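Transcriptional activator PlcR protein (Bacillus thuringiensis, PDB 3U3W) activates transcription of virulence genes in quorum sensing, probably binding DNA through its helix-turn-helix domain once the signal peptide PapR occupies its helical-repeat domain. Local coordinates at residues Y64-L67 with D71-R74; Q77-V82 with Q112-W117; A205-S210 with R242-R247. All blocks are in the same frame, centred on the assembly; numbering follows the deposited sequence.

Interactions 1 and 2 share helix 72-87: its first turn meets segment 64-67 in interaction 1, and its next turns pack on helix 109-125 in interaction 2, the two centres being about 14 Å apart. Interaction 3 lies further along the tetratricopeptide-like array, with its centre about 32 Å from that of interaction 2 and 43 Å from that of interaction 1. The series thus runs away from the DNA, whose nearest atom is about 9 Å from interaction 1 and about 50 Å from interaction 3. Residues 112-117 and 205-210 also reach the bound peptide, through Trp117 and Leu208, whereas Tyr64, at the start of segment 64-67, meets the second subunit.

Interaction 1: residues Y64-L67 with D71-R74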
loop_
_atom_site.group_PDB
_atom_site.type_symbol
_atom_site.label_atom_id
_atom_site.label_comp_id
_atom_site.label_asym_id
_atom_site.label_seq_id
_atom_site.Cartn_x
_atom_site.Cartn_y
_atom_site.Cartn_z
ATOM N N TYR A 64 13.003 -11.514 7.401
ATOM C CA TYR A 64 12.333 -11.944 8.611
ATOM C C TYR A 64 11.217 -12.947 8.309
ATOM O O TYR A 64 11.079 -13.947 9.011
ATOM C CB TYR A 64 11.829 -10.745 9.403
ATOM C CG TYR A 64 12.945 -10.041 10.133
ATOM C CD1 TYR A 64 13.273 -10.389 11.440
ATOM C CD2 TYR A 64 13.692 -9.049 9.510
ATOM C CE1 TYR A 64 14.305 -9.757 12.113
ATOM C CE2 TYR A 64 14.723 -8.411 10.177
ATOM C CZ TYR A 64 15.023 -8.770 11.476
ATOM O OH TYR A 64 16.044 -8.138 12.136
ATOM N N GLU A 65 10.441 -12.697 7.257
ATOM C CA GLU A 65 9.366 -13.606 6.879
ATOM C C GLU A 65 9.859 -15.041 6.711
ATOM O O GLU A 65 9.291 -15.975 7.284
ATOM C CB GLU A 65 8.680 -13.137 5.595
ATOM C CG GLU A 65 7.777 -11.940 5.792
ATOM C CD GLU A 65 7.262 -11.372 4.480
ATOM O OE1 GLU A 65 7.907 -11.607 3.432
ATOM O OE2 GLU A 65 6.210 -10.691 4.496
ATOM N N VAL A 66 10.919 -15.215 5.930
ATOM C CA VAL A 66 11.421 -16.550 5.642
ATOM C C VAL A 66 12.263 -17.122 6.776
ATOM O O VAL A 66 12.763 -18.239 6.686
ATOM C CB VAL A 66 12.229 -16.562 4.352
ATOM C CG1 VAL A 66 11.352 -16.094 3.203
ATOM C CG2 VAL A 66 13.448 -15.671 4.495
ATOM N N LEU A 67 12.396 -16.366 7.856
ATOM C CA LEU A 67 13.273 -16.763 8.956
ATOM C C LEU A 67 12.912 -18.101 9.614
ATOM O O LEU A 67 13.794 -18.905 9.905
ATOM C CB LEU A 67 13.348 -15.651 10.012
ATOM C CG LEU A 67 14.420 -15.795 11.092
ATOM C CD1 LEU A 67 15.808 -15.669 10.489
ATOM C CD2 LEU A 67 14.206 -14.762 12.184
ATOM N N ASP A 71 7.685 -22.050 2.867
ATOM C CA ASP A 71 6.693 -21.909 1.809
ATOM C C ASP A 71 6.046 -20.514 1.810
ATOM O O ASP A 71 4.881 -20.346 1.440
ATOM C CB ASP A 71 5.646 -23.018 1.961
ATOM C CG ASP A 71 5.138 -23.529 0.635
ATOM O OD1 ASP A 71 5.682 -23.119 -0.417
ATOM O OD2 ASP A 71 4.196 -24.349 0.648
ATOM N N ILE A 72 6.834 -19.520 2.209
ATOM C CA ILE A 72 6.359 -18.159 2.435
ATOM C C ILE A 72 5.787 -17.460 1.195
ATOM O O ILE A 72 4.840 -16.687 1.299
ATOM C CB ILE A 72 7.469 -17.277 3.068
ATOM C CG1 ILE A 72 7.850 -17.795 4.469
ATOM C CG2 ILE A 72 7.038 -15.816 3.120
ATOM C CD1 ILE A 72 6.718 -17.729 5.523
ATOM N N GLU A 73 6.356 -17.710 0.025
ATOM C CA GLU A 73 5.855 -17.062 -1.184
ATOM C C GLU A 73 4.470 -17.589 -1.521
ATOM O O GLU A 73 3.566 -16.821 -1.826
ATOM C CB GLU A 73 6.811 -17.262 -2.366
ATOM C CG GLU A 73 6.271 -16.770 -3.712
ATOM C CD GLU A 73 6.009 -15.267 -3.740
ATOM O OE1 GLU A 73 6.555 -14.544 -2.876
ATOM O OE2 GLU A 73 5.255 -14.809 -4.629
ATOM N N ARG A 74 4.305 -18.901 -1.452
ATOM C CA ARG A 74 3.019 -19.504 -1.741
ATOM C C ARG A 74 1.967 -19.035 -0.711
ATOM O O ARG A 74 0.837 -18.691 -1.066
ATOM C CB ARG A 74 3.141 -21.036 -1.776
ATOM C CG ARG A 74 1.820 -21.757 -2.025
ATOM C CD ARG A 74 1.930 -23.264 -1.796
ATOM N NE ARG A 74 2.005 -23.635 -0.381
ATOM C CZ ARG A 74 0.947 -23.807 0.410
ATOM N NH1 ARG A 74 -0.281 -23.626 -0.070
ATOM N NH2 ARG A 74 1.119 -24.158 1.683
#
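Ile72 packs against Glu65 and Val66 across a short turn linking helix 61-65 to helix 72-87, an arrangement consistent with a link between the DNA-binding helices and the tetratricopeptide-like array. The tight part is the branched isoleucine. With CG1 turned anti to its own carbonyl carbon (chi1 -64°), Ile72 lays its longer arm against the backbone: CD1 lies 3.6 Å from Glu65 O and CG1 4.0 Å from Val66 CA. The shorter branch, CG2, goes to the root of the glutamate, 4.0 Å from Glu65 CB. Valine and isoleucine suit this place, since their branched apolar side chains meet each other and the Glu65-Val66 backbone without needing a polar partner.

The outer side is looser and polar, and no hydrogen bond spans the two segments. Of its side chain, Glu65 gives Ile72 only the aliphatic root, CB, while the extended chain carries the carboxylate on to a salt bridge with Lys76. On the other helix Arg74 pairs with Asp71 and with Glu101, bridging charges at the surface. Tyr64 OH hydrogen-bonds Tyr64 OH of the second subunit, and Leu67 packs on Met46 of that chain, so the dimer interface runs beside this contact. Back on the packed side, Val66 approaches Ile72 at a slant, with Val66 CG1 4.1 Å from Ile72 CB.

Interaction 2: residues Q77-V82 with Q112-W117; sequences QFKDQV and QQFLQW
Lys79 and Phe114 mark the closest backbone approach, with CA atoms 8.1 Å apart, between helix segments 77-82 and 112-117, which run nearly parallel at 20° with their axes 11.5 Å apart. That spacing is wide for two helices and is bridged by large side chains.

Phe114 is the chief of these. Its CG stands anti to the backbone N (chi1 169°), which sends the ring across towards helix 72-87, where Lys79 and Val82 receive it. The lysine lies over one face: Lys79 CG is 3.8 Å from the centroid of the Phe114 ring and 22° off its normal, a CH-pi contact displaced towards the rim. Further along the same extended chain, Lys79 CE comes to 4.0 Å from Phe114 CD1. A lysine serves well here because its methylenes cover the aromatic ring while its ammonium travels beyond it to a salt bridge with Asp150. Val82, one turn later, points back against Phe114, and its CG1 lies 3.7 Å from Phe114 CZ.

Beside this group Phe78 meets Leu115 at about a right angle. Leu115 CD2 sits 3.3 Å from Phe78 CE2, a close approach between two buried apolar groups, and the branched end of the leucine reaches the ring although its root does not point straight at helix 72-87. No hydrogen bond links the segments, so the join is purely one of packing.

As in a tetratricopeptide-type array, other helices pack around this pair. Helix 91-102 receives Phe78 and Val82 through Lys97 and Leu115 through Leu102; helix 153-167 meets Phe114 through Gln153 and Trp117 through Ile157, with Trp117 also packed on the backbone of the bound peptide.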
loop_
_atom_site.group_PDB
_atom_site.type_symbol
_atom_site.label_atom_id
_atom_site.label_comp_id
_atom_site.label_asym_id
_atom_site.label_seq_id
_atom_site.Cartn_x
_atom_site.Cartn_y
_atom_site.Cartn_z
ATOM N N GLN A 77 0.666 -15.487 -1.597
ATOM C CA GLN A 77 -0.270 -15.491 -2.724
ATOM C C GLN A 77 -1.625 -16.077 -2.307
ATOM O O GLN A 77 -2.681 -15.667 -2.795
ATOM C CB GLN A 77 0.303 -16.293 -3.890
ATOM C CG GLN A 77 1.742 -15.940 -4.225
ATOM C CD GLN A 77 2.372 -16.881 -5.249
ATOM O OE1 GLN A 77 3.590 -17.098 -5.243
ATOM N NE2 GLN A 77 1.543 -17.441 -6.133
ATOM N N PHE A 78 -1.581 -17.051 -1.406
ATOM C CA PHE A 78 -2.792 -17.670 -0.903
ATOM C C PHE A 78 -3.602 -16.606 -0.163
ATOM O O PHE A 78 -4.769 -16.375 -0.460
ATOM C CB PHE A 78 -2.429 -18.815 0.031
ATOM C CG PHE A 78 -3.595 -19.676 0.418
ATOM C CD1 PHE A 78 -4.046 -20.676 -0.432
ATOM C CD2 PHE A 78 -4.229 -19.499 1.639
ATOM C CE1 PHE A 78 -5.117 -21.480 -0.071
ATOM C CE2 PHE A 78 -5.302 -20.297 2.005
ATOM C CZ PHE A 78 -5.743 -21.293 1.148
ATOM N N LYS A 79 -2.948 -15.947 0.788
ATOM C CA LYS A 79 -3.536 -14.853 1.551
ATOM C C LYS A 79 -4.167 -13.750 0.669
ATOM O O LYS A 79 -5.292 -13.302 0.922
ATOM C CB LYS A 79 -2.471 -14.273 2.483
ATOM C CG LYS A 79 -3.018 -13.362 3.526
ATOM C CD LYS A 79 -1.941 -12.891 4.475
ATOM C CE LYS A 79 -2.496 -11.817 5.406
ATOM N NZ LYS A 79 -1.428 -11.100 6.160
ATOM N N ASP A 80 -3.454 -13.323 -0.368
ATOM C CA ASP A 80 -3.978 -12.317 -1.290
ATOM C C ASP A 80 -5.175 -12.816 -2.084
ATOM O O ASP A 80 -6.038 -12.028 -2.464
ATOM C CB ASP A 80 -2.887 -11.851 -2.269
ATOM C CG ASP A 80 -1.796 -11.037 -1.591
ATOM O OD1 ASP A 80 -2.025 -10.531 -0.459
ATOM O OD2 ASP A 80 -0.706 -10.904 -2.203
ATOM N N GLN A 81 -5.208 -14.119 -2.355
ATOM C CA GLN A 81 -6.313 -14.726 -3.091
ATOM C C GLN A 81 -7.576 -14.690 -2.235
ATOM O O GLN A 81 -8.633 -14.189 -2.654
ATOM C CB GLN A 81 -5.971 -16.169 -3.478
ATOM C CG GLN A 81 -5.723 -16.363 -4.958
ATOM C CD GLN A 81 -4.737 -17.492 -5.273
ATOM O OE1 GLN A 81 -4.318 -18.249 -4.390
ATOM N NE2 GLN A 81 -4.359 -17.601 -6.545
ATOM N N VAL A 82 -7.439 -15.203 -1.021
ATOM C CA VAL A 82 -8.530 -15.246 -0.073
ATOM C C VAL A 82 -9.081 -13.824 0.109
ATOM O O VAL A 82 -10.299 -13.596 0.029
ATOM C CB VAL A 82 -8.052 -15.860 1.264
ATOM C CG1 VAL A 82 -9.090 -15.662 2.366
ATOM C CG2 VAL A 82 -7.724 -17.331 1.078
ATOM N N GLN A 112 -2.074 -20.100 10.305
ATOM C CA GLN A 112 -3.203 -20.923 10.735
ATOM C C GLN A 112 -4.325 -20.037 11.272
ATOM O O GLN A 112 -5.496 -20.277 10.984
ATOM C CB GLN A 112 -2.785 -21.979 11.768
ATOM C CG GLN A 112 -1.790 -23.015 11.237
ATOM C CD GLN A 112 -2.411 -24.384 10.971
ATOM O OE1 GLN A 112 -2.837 -24.681 9.854
ATOM N NE2 GLN A 112 -2.444 -25.232 11.998
ATOM N N GLN A 113 -3.966 -19.006 12.032
ATOM C CA GLN A 113 -4.959 -18.071 12.544
ATOM C C GLN A 113 -5.709 -17.350 11.432
ATOM O O GLN A 113 -6.924 -17.170 11.510
ATOM C CB GLN A 113 -4.319 -17.060 13.475
ATOM C CG GLN A 113 -5.333 -16.277 14.261
ATOM C CD GLN A 113 -4.712 -15.085 14.919
ATOM O OE1 GLN A 113 -4.050 -14.300 14.258
ATOM N NE2 GLN A 113 -4.895 -14.948 16.230
ATOM N N PHE A 114 -4.980 -16.944 10.398
ATOM C CA PHE A 114 -5.591 -16.321 9.240
ATOM C C PHE A 114 -6.599 -17.273 8.558
ATOM O O PHE A 114 -7.716 -16.878 8.230
ATOM C CB PHE A 114 -4.514 -15.881 8.237
ATOM C CG PHE A 114 -5.076 -15.472 6.914
ATOM C CD1 PHE A 114 -5.492 -14.170 6.702
ATOM C CD2 PHE A 114 -5.258 -16.404 5.911
ATOM C CE1 PHE A 114 -6.039 -13.795 5.491
ATOM C CE2 PHE A 114 -5.808 -16.044 4.694
ATOM C CZ PHE A 114 -6.205 -14.737 4.480
ATOM N N LEU A 115 -6.204 -18.528 8.349
ATOM C CA LEU A 115 -7.101 -19.529 7.756
ATOM C C LEU A 115 -8.393 -19.729 8.569
ATOM O O LEU A 115 -9.495 -19.727 8.024
ATOM C CB LEU A 115 -6.380 -20.867 7.610
ATOM C CG LEU A 115 -5.097 -20.937 6.777
ATOM C CD1 LEU A 115 -4.420 -22.278 7.025
ATOM C CD2 LEU A 115 -5.357 -20.686 5.278
ATOM N N GLN A 116 -8.229 -19.908 9.873
ATOM C CA GLN A 116 -9.345 -20.120 10.788
ATOM C C GLN A 116 -10.302 -18.930 10.832
ATOM O O GLN A 116 -11.515 -19.111 10.711
ATOM C CB GLN A 116 -8.830 -20.458 12.196
ATOM C CG GLN A 116 -8.065 -21.781 12.251
ATOM C CD GLN A 116 -7.864 -22.305 13.663
ATOM O OE1 GLN A 116 -7.105 -21.733 14.450
ATOM N NE2 GLN A 116 -8.547 -23.400 13.991
ATOM N N TRP A 117 -9.749 -17.726 11.004
ATOM C CA TRP A 117 -10.523 -16.489 10.893
ATOM C C TRP A 117 -11.367 -16.517 9.618
ATOM O O TRP A 117 -12.592 -16.411 9.684
ATOM C CB TRP A 117 -9.593 -15.252 10.967
ATOM C CG TRP A 117 -10.108 -13.985 10.337
ATOM C CD1 TRP A 117 -11.392 -13.509 10.356
ATOM C CD2 TRP A 117 -9.346 -13.039 9.569
ATOM N NE1 TRP A 117 -11.471 -12.321 9.652
ATOM C CE2 TRP A 117 -10.230 -12.019 9.158
ATOM C CE3 TRP A 117 -8.003 -12.955 9.195
ATOM C CZ2 TRP A 117 -9.814 -10.943 8.384
ATOM C CZ3 TRP A 117 -7.592 -11.871 8.434
ATOM C CH2 TRP A 117 -8.495 -10.889 8.034
#

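Interaction 3: residues A205-S210 with R242-R247; sequences ALYLDS and RGECLR
Tyr207 reaches from the end of helix 192-208 to Glu244 and Cys245 of helix 235-248, joining two helices of the tetratricopeptide-like array. The apolar and aromatic contacts come first. The anti position of Tyr207 CG relative to the backbone N (chi1 -178°) carries the ring across to helix 235-248, and its CE2 lies 3.6 Å from Glu244 CB. Cys245 SG approaches the ring at its edge, close to the ring plane and 4.0 Å from Tyr207 CD2, a sulfur-aromatic contact in which the short cysteine side chain puts its polarisable sulfur at the ring edge. A second aromatic, Tyr212, meets the same ring edge-to-face.

Polar interactions take the glutamate in another direction. Its chain bends at chi2 (-80°), and Glu244 OE2 accepts a hydrogen bond from Arg247 NH2 at 3.0 Å within a salt bridge. With two cations and a hydroxyl gathered at OE2, the carboxylate is probably kept ionised. Glutamate thus does two jobs: CB packs on the tyrosine, while OE2 is held by Arg247, Lys282 and Tyr260.

The backbone supplies the last kind. Helix 192-208 ends in a Schellman motif, with Ser210, at positive phi (68°), as its C-prime residue. Leu208, in the last turn of the helix, packs on an aromatic side chain of the bound peptide. One bond closing the motif runs from Ser210 N to Tyr207 O, at 2.9 Å.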
loop_
_atom_site.group_PDB
_atom_site.type_symbol
_atom_site.label_atom_id
_atom_site.label_comp_id
_atom_site.label_asym_id
_atom_site.label_seq_id
_atom_site.Cartn_x
_atom_site.Cartn_y
_atom_site.Cartn_z
ATOM N N ALA A 205 -23.735 0.215 10.976
ATOM C CA ALA A 205 -24.263 -0.003 12.322
ATOM C C ALA A 205 -24.975 1.233 12.940
ATOM O O ALA A 205 -26.046 1.105 13.532
ATOM C CB ALA A 205 -23.149 -0.526 13.253
ATOM N N LEU A 206 -24.371 2.410 12.803
ATOM C CA LEU A 206 -24.986 3.660 13.240
ATOM C C LEU A 206 -26.311 3.873 12.525
ATOM O O LEU A 206 -27.315 4.254 13.149
ATOM C CB LEU A 206 -24.038 4.857 13.016
ATOM C CG LEU A 206 -22.791 4.831 13.922
ATOM C CD1 LEU A 206 -21.626 5.653 13.391
ATOM C CD2 LEU A 206 -23.142 5.261 15.347
ATOM N N TYR A 207 -26.317 3.619 11.219
ATOM C CA TYR A 207 -27.532 3.753 10.428
ATOM C C TYR A 207 -28.614 2.777 10.922
ATOM O O TYR A 207 -29.780 3.140 11.020
ATOM C CB TYR A 207 -27.233 3.520 8.951
ATOM C CG TYR A 207 -28.419 3.680 8.011
ATOM C CD1 TYR A 207 -29.414 2.696 7.922
ATOM C CD2 TYR A 207 -28.533 4.804 7.193
ATOM C CE1 TYR A 207 -30.487 2.840 7.050
ATOM C CE2 TYR A 207 -29.600 4.963 6.336
ATOM C CZ TYR A 207 -30.573 3.976 6.261
ATOM O OH TYR A 207 -31.628 4.144 5.388
ATOM N N LEU A 208 -28.234 1.540 11.229
ATOM C CA LEU A 208 -29.229 0.555 11.660
ATOM C C LEU A 208 -29.824 0.970 13.012
ATOM O O LEU A 208 -30.960 0.619 13.331
ATOM C CB LEU A 208 -28.632 -0.857 11.742
ATOM C CG LEU A 208 -28.307 -1.571 10.421
ATOM C CD1 LEU A 208 -27.562 -2.879 10.684
ATOM C CD2 LEU A 208 -29.575 -1.825 9.579
ATOM N N ASP A 209 -29.037 1.728 13.780
ATOM C CA ASP A 209 -29.431 2.281 15.066
ATOM C C ASP A 209 -30.126 3.644 14.930
ATOM O O ASP A 209 -30.342 4.343 15.920
ATOM C CB ASP A 209 -28.195 2.426 15.962
ATOM C CG ASP A 209 -28.513 2.274 17.446
ATOM O OD1 ASP A 209 -29.592 1.732 17.771
ATOM O OD2 ASP A 209 -27.674 2.684 18.282
ATOM N N SER A 210 -30.460 4.016 13.701
ATOM C CA SER A 210 -31.181 5.262 13.410
ATOM C C SER A 210 -30.375 6.533 13.684
ATOM O O SER A 210 -30.942 7.622 13.719
ATOM C CB SER A 210 -32.499 5.321 14.201
ATOM O OG SER A 210 -33.318 4.206 13.930
ATOM N N ARG A 242 -23.942 6.934 1.734
ATOM C CA ARG A 242 -24.154 8.355 1.927
ATOM C C ARG A 242 -25.488 8.755 1.306
ATOM O O ARG A 242 -26.223 9.559 1.870
ATOM C CB ARG A 242 -22.975 9.182 1.402
ATOM C CG ARG A 242 -23.255 10.064 0.206
ATOM C CD ARG A 242 -22.990 11.552 0.467
ATOM N NE ARG A 242 -21.585 11.910 0.679
ATOM C CZ ARG A 242 -20.789 12.457 -0.243
ATOM N NH1 ARG A 242 -21.265 12.691 -1.458
ATOM N NH2 ARG A 242 -19.510 12.769 0.040
ATOM N N GLY A 243 -25.822 8.162 0.168
ATOM C CA GLY A 243 -27.159 8.305 -0.382
ATOM C C GLY A 243 -28.245 7.846 0.599
ATOM O O GLY A 243 -29.265 8.517 0.760
ATOM N N GLU A 244 -28.033 6.697 1.242
ATOM C CA GLU A 244 -28.953 6.206 2.267
ATOM C C GLU A 244 -29.137 7.245 3.380
ATOM O O GLU A 244 -30.257 7.542 3.780
ATOM C CB GLU A 244 -28.446 4.901 2.888
ATOM C CG GLU A 244 -28.354 3.718 1.941
ATOM C CD GLU A 244 -29.694 3.056 1.713
ATOM O OE1 GLU A 244 -30.044 2.137 2.492
ATOM O OE2 GLU A 244 -30.399 3.461 0.763
ATOM N N CYS A 245 -28.033 7.784 3.888
ATOM C CA CYS A 245 -28.097 8.751 4.983
ATOM C C CYS A 245 -28.802 10.031 4.544
ATOM O O CYS A 245 -29.645 10.562 5.255
ATOM C CB CYS A 245 -26.696 9.079 5.502
ATOM S SG CYS A 245 -25.934 7.759 6.397
ATOM N N LEU A 246 -28.443 10.503 3.358
ATOM C CA LEU A 246 -29.022 11.698 2.779
ATOM C C LEU A 246 -30.535 11.582 2.651
ATOM O O LEU A 246 -31.251 12.567 2.831
ATOM C CB LEU A 246 -28.391 11.990 1.413
ATOM C CG LEU A 246 -26.911 12.423 1.393
ATOM C CD1 LEU A 246 -26.500 12.906 0.006
ATOM C CD2 LEU A 246 -26.624 13.504 2.420
ATOM N N ARG A 247 -31.017 10.381 2.340
ATOM C CA ARG A 247 -32.452 10.139 2.216
ATOM C C ARG A 247 -33.147 10.265 3.578
ATOM O O ARG A 247 -34.163 10.932 3.698
ATOM C CB ARG A 247 -32.719 8.764 1.587
ATOM C CG ARG A 247 -34.083 8.620 0.925
ATOM C CD ARG A 247 -34.029 7.590 -0.213
ATOM N NE ARG A 247 -33.367 6.353 0.193
ATOM C CZ ARG A 247 -33.972 5.343 0.817
ATOM N NH1 ARG A 247 -35.268 5.413 1.099
ATOM N NH2 ARG A 247 -33.280 4.260 1.160
#